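Local coordinates for protein diaminopimelate decarboxylase (Methanocaldococcus jannaschii, PDB 1TWI) that decarboxylates meso-diaminopimelate to L-lysine with the help of pyridoxal 5'-phosphate, the last step of lysine biosynthesis, working as a homodimer, at residues 159-171 with 219-231. Residues are numbered along the deposited sequence; the frame is centred on the assembly and turned at random.
Sequences INPNVNPKTHPKI and SPFIEETRKVMDF
Ile159, at the end of strand 153-160, touches Phe231 with its far methyl: CD1 comes to 3.7 Å from CD2 of the ring, while Ala189 of helix 188-198 packs against both residues. CG1 sits between the backbone N and the carbonyl carbon (chi1 59°), which sends CD1 up to the helix. Pro161 follows, its CB 3.5 Å from Lys227 CB and its CG beside Val228 CG2. A water then joins the backbones, accepting from Asn162 N and donating to Lys227 O. The Lys227 chain, bent at chi2 and chi4, passes the Asn162 carbonyl, and its NZ gives a long hydrogen bond of 3.3 Å to Asn162 O.

The strand, the loop after it and helix 219-237 belong to the TIM-barrel domain that holds the cofactor; here the loop at the C-terminal end of one barrel strand runs along the helix that follows the neighbouring strand, 202-208. Val163 lays CG1 on Glu223 CG. Asn164 N then donates to Glu223 OE2 (2.7 Å, 160° at the hydrogen), arriving from above the carboxylate plane; Lys227 NZ reaches the same oxygen from the opposite face in a 2.6 Å salt bridge. Two donors thus grip one oxygen of the buried Glu223 and probably favour a charged carboxylate. The side chain of Asn164 turns away to form an Asx turn with Lys166 N. His168, the N-cap of helix 169-177, takes Glu223 CB over one ring face, a CH-pi contact, and its NE2 shares a 2.6 Å hydrogen bond with Ser219 OG. Beyond it, Ile171 CG1 packs on Pro220 CB; the Ile171 side chain lies about 11 Å from the bound pyridoxal phosphate.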
ATOM      1  N   ILE A 159     -20.501  10.907  15.534  1.00 11.26           N
ATOM      2  CA  ILE A 159     -21.843  10.395  15.276  1.00 11.57           C
ATOM      3  C   ILE A 159     -22.083  10.147  13.794  1.00 13.32           C
ATOM      4  O   ILE A 159     -21.450  10.784  12.940  1.00 12.80           O
ATOM      5  CB  ILE A 159     -22.911  11.425  15.729  1.00 10.31           C
ATOM      6  CG1 ILE A 159     -22.709  12.770  14.954  1.00 11.80           C
ATOM      7  CG2 ILE A 159     -22.684  11.864  17.202  1.00 11.68           C
ATOM      8  CD1 ILE A 159     -23.779  13.896  15.341  1.00 12.22           C
ATOM      9  N   ASN A 160     -23.037   9.259  13.496  1.00 13.25           N
ATOM     10  CA  ASN A 160     -23.444   8.959  12.116  1.00 14.70           C
ATOM     11  C   ASN A 160     -24.878   9.498  12.064  1.00 15.75           C
ATOM     12  O   ASN A 160     -25.801   8.817  12.462  1.00 16.52           O
ATOM     13  CB  ASN A 160     -23.419   7.468  11.926  1.00 13.31           C
ATOM     14  CG  ASN A 160     -22.044   6.921  12.162  1.00 14.21           C
ATOM     15  OD1 ASN A 160     -21.068   7.646  11.963  1.00 14.81           O
ATOM     16  ND2 ASN A 160     -21.940   5.664  12.552  1.00 14.73           N
ATOM     17  N   PRO A 161     -25.041  10.741  11.618  1.00 17.27           N
ATOM     18  CA  PRO A 161     -26.328  11.450  11.514  1.00 18.96           C
ATOM     19  C   PRO A 161     -27.264  10.798  10.543  1.00 20.21           C
ATOM     20  O   PRO A 161     -26.852   9.999   9.690  1.00 19.69           O
ATOM     21  CB  PRO A 161     -25.925  12.878  11.139  1.00 18.47           C
ATOM     22  CG  PRO A 161     -24.683  12.682  10.328  1.00 20.68           C
ATOM     23  CD  PRO A 161     -23.969  11.452  10.904  1.00 17.26           C
ATOM     24  N   ASN A 162     -28.538  11.156  10.682  1.00 22.26           N
ATOM     25  CA  ASN A 162     -29.557  10.549   9.890  1.00 24.31           C
ATOM     26  C   ASN A 162     -29.692  11.233   8.499  1.00 24.49           C
ATOM     27  O   ASN A 162     -30.706  11.858   8.212  1.00 22.56           O
ATOM     28  CB  ASN A 162     -30.856  10.636  10.702  1.00 27.91           C
ATOM     29  CG  ASN A 162     -31.912   9.668  10.206  1.00 30.65           C
ATOM     30  OD1 ASN A 162     -33.099   9.811  10.527  1.00 33.48           O
ATOM     31  ND2 ASN A 162     -31.486   8.670   9.430  1.00 32.38           N
ATOM     32  N   VAL A 163     -28.647  11.116   7.679  1.00 22.70           N
ATOM     33  CA  VAL A 163     -28.598  11.684   6.331  1.00 23.74           C
ATOM     34  C   VAL A 163     -29.738  11.134   5.459  1.00 24.03           C
ATOM     35  O   VAL A 163     -30.018   9.942   5.499  1.00 24.26           O
ATOM     36  CB  VAL A 163     -27.284  11.324   5.670  1.00 22.40           C
ATOM     37  CG1 VAL A 163     -27.333  11.664   4.215  1.00 24.11           C
ATOM     38  CG2 VAL A 163     -26.142  12.070   6.385  1.00 20.93           C
ATOM     39  N   ASN A 164     -30.390  11.990   4.682  1.00 22.88           N
ATOM     40  CA  ASN A 164     -31.487  11.528   3.827  1.00 23.42           C
ATOM     41  C   ASN A 164     -30.967  10.501   2.792  1.00 23.13           C
ATOM     42  O   ASN A 164     -30.253  10.869   1.859  1.00 22.36           O
ATOM     43  CB  ASN A 164     -32.086  12.699   3.054  1.00 24.24           C
ATOM     44  CG  ASN A 164     -33.377  12.323   2.346  1.00 28.39           C
ATOM     45  OD1 ASN A 164     -33.563  11.155   1.937  1.00 28.16           O
ATOM     46  ND2 ASN A 164     -34.290  13.310   2.191  1.00 28.37           N
ATOM     47  N   PRO A 165     -31.367   9.231   2.913  1.00 23.17           N
ATOM     48  CA  PRO A 165     -30.936   8.173   1.993  1.00 24.86           C
ATOM     49  C   PRO A 165     -31.494   8.331   0.562  1.00 26.13           C
ATOM     50  O   PRO A 165     -30.962   7.748  -0.395  1.00 26.56           O
ATOM     51  CB  PRO A 165     -31.438   6.901   2.680  1.00 24.21           C
ATOM     52  CG  PRO A 165     -32.657   7.352   3.282  1.00 23.93           C
ATOM     53  CD  PRO A 165     -32.355   8.712   3.868  1.00 23.59           C
ATOM     54  N   LYS A 166     -32.549   9.132   0.415  1.00 26.47           N
ATOM     55  CA  LYS A 166     -33.138   9.331  -0.902  1.00 27.98           C
ATOM     56  C   LYS A 166     -32.272  10.335  -1.667  1.00 26.75           C
ATOM     57  O   LYS A 166     -31.987  10.161  -2.845  1.00 26.44           O
ATOM     58  CB  LYS A 166     -34.579   9.870  -0.768  1.00 29.59           C
ATOM     59  CG  LYS A 166     -35.471   9.140   0.276  1.00 32.68           C
ATOM     60  CD  LYS A 166     -35.862   7.717  -0.136  1.00 36.98           C
ATOM     61  CE  LYS A 166     -36.509   6.890   1.045  1.00 38.82           C
ATOM     62  NZ  LYS A 166     -35.548   6.609   2.227  1.00 39.03           N
ATOM     63  N   THR A 167     -31.859  11.383  -0.971  1.00 25.45           N
ATOM     64  CA  THR A 167     -31.054  12.431  -1.576  1.00 25.58           C
ATOM     65  C   THR A 167     -29.538  12.128  -1.562  1.00 25.51           C
ATOM     66  O   THR A 167     -28.799  12.549  -2.470  1.00 22.52           O
ATOM     67  CB  THR A 167     -31.354  13.762  -0.861  1.00 26.07           C
ATOM     68  OG1 THR A 167     -31.221  13.573   0.548  1.00 26.88           O
ATOM     69  CG2 THR A 167     -32.833  14.217  -1.153  1.00 25.43           C
ATOM     70  N   HIS A 168     -29.072  11.378  -0.556  1.00 23.74           N
ATOM     71  CA  HIS A 168     -27.639  11.049  -0.503  1.00 23.22           C
ATOM     72  C   HIS A 168     -27.447   9.570  -0.156  1.00 23.51           C
ATOM     73  O   HIS A 168     -26.934   9.236   0.922  1.00 20.30           O
ATOM     74  CB  HIS A 168     -26.939  11.908   0.561  1.00 23.17           C
ATOM     75  CG  HIS A 168     -26.971  13.373   0.253  1.00 25.61           C
ATOM     76  ND1 HIS A 168     -28.073  14.162   0.518  1.00 25.44           N
ATOM     77  CD2 HIS A 168     -26.061  14.179  -0.344  1.00 24.16           C
ATOM     78  CE1 HIS A 168     -27.839  15.395   0.099  1.00 26.90           C
ATOM     79  NE2 HIS A 168     -26.625  15.431  -0.431  1.00 28.02           N
ATOM     80  N   PRO A 169     -27.819   8.667  -1.091  1.00 24.37           N
ATOM     81  CA  PRO A 169     -27.665   7.242  -0.798  1.00 23.58           C
ATOM     82  C   PRO A 169     -26.231   6.783  -0.528  1.00 24.42           C
ATOM     83  O   PRO A 169     -26.031   5.996   0.392  1.00 23.65           O
ATOM     84  CB  PRO A 169     -28.310   6.564  -2.017  1.00 24.48           C
ATOM     85  CG  PRO A 169     -28.006   7.560  -3.151  1.00 23.51           C
ATOM     86  CD  PRO A 169     -28.279   8.889  -2.481  1.00 23.76           C
ATOM     87  N   LYS A 170     -25.227   7.276  -1.271  1.00 23.74           N
ATOM     88  CA  LYS A 170     -23.872   6.787  -1.028  1.00 25.08           C
ATOM     89  C   LYS A 170     -23.322   7.223   0.337  1.00 24.41           C
ATOM     90  O   LYS A 170     -22.613   6.452   1.012  1.00 22.39           O
ATOM     91  CB  LYS A 170     -22.881   7.225  -2.127  1.00 26.08           C
ATOM     92  CG  LYS A 170     -23.065   6.526  -3.456  1.00 31.25           C
ATOM     93  CD  LYS A 170     -21.997   6.929  -4.534  1.00 33.21           C
ATOM     94  CE  LYS A 170     -20.812   5.952  -4.577  1.00 35.99           C
ATOM     95  NZ  LYS A 170     -19.848   6.188  -5.741  1.00 37.91           N
ATOM     96  N   ILE A 171     -23.659   8.436   0.752  1.00 22.81           N
ATOM     97  CA  ILE A 171     -23.166   8.924   2.038  1.00 23.24           C
ATOM     98  C   ILE A 171     -23.802   8.120   3.163  1.00 22.83           C
ATOM     99  O   ILE A 171     -23.149   7.684   4.112  1.00 20.58           O
ATOM    100  CB  ILE A 171     -23.529  10.395   2.239  1.00 23.18           C
ATOM    101  CG1 ILE A 171     -22.813  11.227   1.161  1.00 24.48           C
ATOM    102  CG2 ILE A 171     -23.135  10.834   3.663  1.00 22.67           C
ATOM    103  CD1 ILE A 171     -21.314  11.105   1.195  1.00 23.09           C
ATOM    104  N   SER A 219     -23.372  19.462  -1.797  1.00 16.47           N
ATOM    105  CA  SER A 219     -24.610  18.891  -1.262  1.00 17.90           C
ATOM    106  C   SER A 219     -24.454  17.948  -0.036  1.00 17.36           C
ATOM    107  O   SER A 219     -25.160  18.117   0.984  1.00 18.22           O
ATOM    108  CB  SER A 219     -25.322  18.165  -2.426  1.00 17.17           C
ATOM    109  OG  SER A 219     -26.507  17.516  -2.021  1.00 22.47           O
ATOM    110  N   PRO A 220     -23.554  16.946  -0.118  1.00 17.01           N
ATOM    111  CA  PRO A 220     -23.356  16.012   1.014  1.00 16.73           C
ATOM    112  C   PRO A 220     -22.983  16.781   2.308  1.00 15.31           C
ATOM    113  O   PRO A 220     -23.403  16.432   3.437  1.00 14.35           O
ATOM    114  CB  PRO A 220     -22.204  15.122   0.555  1.00 18.33           C
ATOM    115  CG  PRO A 220     -22.173  15.272  -0.925  1.00 21.08           C
ATOM    116  CD  PRO A 220     -22.605  16.680  -1.204  1.00 18.54           C
ATOM    117  N   PHE A 221     -22.193  17.837   2.140  1.00 13.66           N
ATOM    118  CA  PHE A 221     -21.794  18.645   3.289  1.00 14.51           C
ATOM    119  C   PHE A 221     -22.963  19.404   3.898  1.00 15.04           C
ATOM    120  O   PHE A 221     -23.076  19.504   5.129  1.00 14.17           O
ATOM    121  CB  PHE A 221     -20.682  19.632   2.916  1.00 13.53           C
ATOM    122  CG  PHE A 221     -19.408  18.951   2.533  1.00 14.17           C
ATOM    123  CD1 PHE A 221     -18.672  18.249   3.483  1.00 15.30           C
ATOM    124  CD2 PHE A 221     -18.990  18.947   1.229  1.00 13.42           C
ATOM    125  CE1 PHE A 221     -17.549  17.545   3.133  1.00 16.36           C
ATOM    126  CE2 PHE A 221     -17.836  18.231   0.837  1.00 16.43           C
ATOM    127  CZ  PHE A 221     -17.116  17.536   1.782  1.00 16.00           C
ATOM    128  N   ILE A 222     -23.809  19.986   3.058  1.00 13.97           N
ATOM    129  CA  ILE A 222     -24.987  20.678   3.585  1.00 13.16           C
ATOM    130  C   ILE A 222     -25.837  19.639   4.378  1.00 12.93           C
ATOM    131  O   ILE A 222     -26.253  19.901   5.499  1.00 12.50           O
ATOM    132  CB  ILE A 222     -25.885  21.243   2.402  1.00 14.58           C
ATOM    133  CG1 ILE A 222     -25.158  22.358   1.656  1.00 15.27           C
ATOM    134  CG2 ILE A 222     -27.186  21.810   2.954  1.00 13.62           C
ATOM    135  CD1 ILE A 222     -25.762  22.702   0.258  1.00 14.94           C
ATOM    136  N   GLU A 223     -26.080  18.466   3.803  1.00 12.66           N
ATOM    137  CA  GLU A 223     -26.912  17.461   4.478  1.00 15.08           C
ATOM    138  C   GLU A 223     -26.255  16.988   5.793  1.00 14.67           C
ATOM    139  O   GLU A 223     -26.933  16.790   6.795  1.00 12.48           O
ATOM    140  CB  GLU A 223     -27.166  16.270   3.535  1.00 16.88           C
ATOM    141  CG  GLU A 223     -27.998  15.129   4.154  1.00 19.46           C
ATOM    142  CD  GLU A 223     -29.460  15.506   4.396  1.00 22.51           C
ATOM    143  OE1 GLU A 223     -29.929  16.588   3.922  1.00 22.14           O
ATOM    144  OE2 GLU A 223     -30.145  14.691   5.061  1.00 20.75           O
ATOM    145  N   GLU A 224     -24.943  16.776   5.764  1.00 14.57           N
ATOM    146  CA  GLU A 224     -24.219  16.428   6.998  1.00 13.77           C
ATOM    147  C   GLU A 224     -24.440  17.546   8.024  1.00 13.37           C
ATOM    148  O   GLU A 224     -24.762  17.299   9.194  1.00 13.25           O
ATOM    149  CB  GLU A 224     -22.685  16.332   6.729  1.00 12.31           C
ATOM    150  CG  GLU A 224     -21.825  16.278   8.047  1.00 12.44           C
ATOM    151  CD  GLU A 224     -20.327  16.535   7.835  1.00 14.49           C
ATOM    152  OE1 GLU A 224     -19.917  17.012   6.721  1.00 13.21           O
ATOM    153  OE2 GLU A 224     -19.546  16.303   8.790  1.00 13.85           O
ATOM    154  N   THR A 225     -24.301  18.798   7.596  1.00 12.34           N
ATOM    155  CA  THR A 225     -24.418  19.882   8.581  1.00 11.75           C
ATOM    156  C   THR A 225     -25.819  19.967   9.186  1.00 12.38           C
ATOM    157  O   THR A 225     -25.975  20.131  10.421  1.00 10.00           O
ATOM    158  CB  THR A 225     -24.017  21.250   7.949  1.00 12.74           C
ATOM    159  OG1 THR A 225     -22.673  21.165   7.441  1.00 12.81           O
ATOM    160  CG2 THR A 225     -24.021  22.317   8.975  1.00 13.23           C
ATOM    161  N   ARG A 226     -26.830  19.807   8.323  1.00 10.54           N
ATOM    162  CA  ARG A 226     -28.186  19.846   8.818  1.00 13.14           C
ATOM    163  C   ARG A 226     -28.415  18.707   9.838  1.00 12.14           C
ATOM    164  O   ARG A 226     -28.977  18.923  10.893  1.00 12.37           O
ATOM    165  CB  ARG A 226     -29.176  19.633   7.687  1.00 12.73           C
ATOM    166  CG  ARG A 226     -29.204  20.758   6.605  1.00 14.85           C
ATOM    167  CD  ARG A 226     -30.276  20.426   5.553  1.00 17.14           C
ATOM    168  NE  ARG A 226     -30.461  21.498   4.575  1.00 16.61           N
ATOM    169  CZ  ARG A 226     -31.302  21.434   3.538  1.00 18.23           C
ATOM    170  NH1 ARG A 226     -32.035  20.315   3.350  1.00 15.15           N
ATOM    171  NH2 ARG A 226     -31.456  22.512   2.736  1.00 14.04           N
ATOM    172  N   LYS A 227     -27.994  17.497   9.499  1.00 11.67           N
ATOM    173  CA  LYS A 227     -28.308  16.376  10.397  1.00 13.48           C
ATOM    174  C   LYS A 227     -27.500  16.345  11.697  1.00 14.10           C
ATOM    175  O   LYS A 227     -27.986  15.849  12.741  1.00 14.07           O
ATOM    176  CB  LYS A 227     -28.232  15.085   9.600  1.00 14.71           C
ATOM    177  CG  LYS A 227     -29.221  15.112   8.392  1.00 15.87           C
ATOM    178  CD  LYS A 227     -30.644  15.124   8.942  1.00 21.67           C
ATOM    179  CE  LYS A 227     -31.690  15.590   7.880  1.00 25.42           C
ATOM    180  NZ  LYS A 227     -31.997  14.550   6.927  1.00 26.30           N
ATOM    181  N   VAL A 228     -26.286  16.902  11.638  1.00 13.42           N
ATOM    182  CA  VAL A 228     -25.463  17.014  12.829  1.00 11.64           C
ATOM    183  C   VAL A 228     -26.111  18.080  13.724  1.00 13.33           C
ATOM    184  O   VAL A 228     -26.310  17.867  14.927  1.00 14.12           O
ATOM    185  CB  VAL A 228     -23.994  17.418  12.497  1.00 11.02           C
ATOM    186  CG1 VAL A 228     -23.246  17.803  13.815  1.00  9.20           C
ATOM    187  CG2 VAL A 228     -23.275  16.227  11.812  1.00  9.24           C
ATOM    188  N   MET A 229     -26.486  19.212  13.150  1.00 12.50           N
ATOM    189  CA  MET A 229     -27.119  20.227  13.964  1.00 12.86           C
ATOM    190  C   MET A 229     -28.482  19.755  14.512  1.00 13.15           C
ATOM    191  O   MET A 229     -28.867  20.123  15.648  1.00 13.14           O
ATOM    192  CB  MET A 229     -27.247  21.560  13.160  1.00 13.56           C
ATOM    193  CG  MET A 229     -25.884  22.268  12.903  1.00 14.55           C
ATOM    194  SD  MET A 229     -24.907  22.583  14.433  1.00 16.05           S
ATOM    195  CE  MET A 229     -25.738  24.063  15.107  1.00 13.90           C
ATOM    196  N   ASP A 230     -29.234  18.982  13.715  1.00 13.77           N
ATOM    197  CA  ASP A 230     -30.500  18.463  14.214  1.00 14.45           C
ATOM    198  C   ASP A 230     -30.206  17.640  15.476  1.00 14.53           C
ATOM    199  O   ASP A 230     -30.991  17.632  16.434  1.00 14.17           O
ATOM    200  CB  ASP A 230     -31.166  17.511  13.214  1.00 14.61           C
ATOM    201  CG  ASP A 230     -31.821  18.241  12.013  1.00 16.06           C
ATOM    202  OD1 ASP A 230     -31.951  19.474  12.025  1.00 15.95           O
ATOM    203  OD2 ASP A 230     -32.207  17.528  11.087  1.00 14.51           O
ATOM    204  N   PHE A 231     -29.089  16.914  15.479  1.00 14.70           N
ATOM    205  CA  PHE A 231     -28.771  16.105  16.667  1.00 13.10           C
ATOM    206  C   PHE A 231     -28.368  17.017  17.847  1.00 12.85           C
ATOM    207  O   PHE A 231     -28.655  16.702  19.019  1.00 12.75           O
ATOM    208  CB  PHE A 231     -27.682  15.046  16.346  1.00 12.27           C
ATOM    209  CG  PHE A 231     -27.395  14.107  17.504  1.00 11.41           C
ATOM    210  CD1 PHE A 231     -28.376  13.226  17.938  1.00 11.24           C
ATOM    211  CD2 PHE A 231     -26.174  14.155  18.180  1.00 11.93           C
ATOM    212  CE1 PHE A 231     -28.163  12.368  19.068  1.00 11.84           C
ATOM    213  CE2 PHE A 231     -25.929  13.303  19.323  1.00 10.06           C
ATOM    214  CZ  PHE A 231     -26.953  12.413  19.740  1.00  8.66           C
TER
HETATM  215  O   HOH W   1     -29.133  13.372  12.847  1.00 26.19           O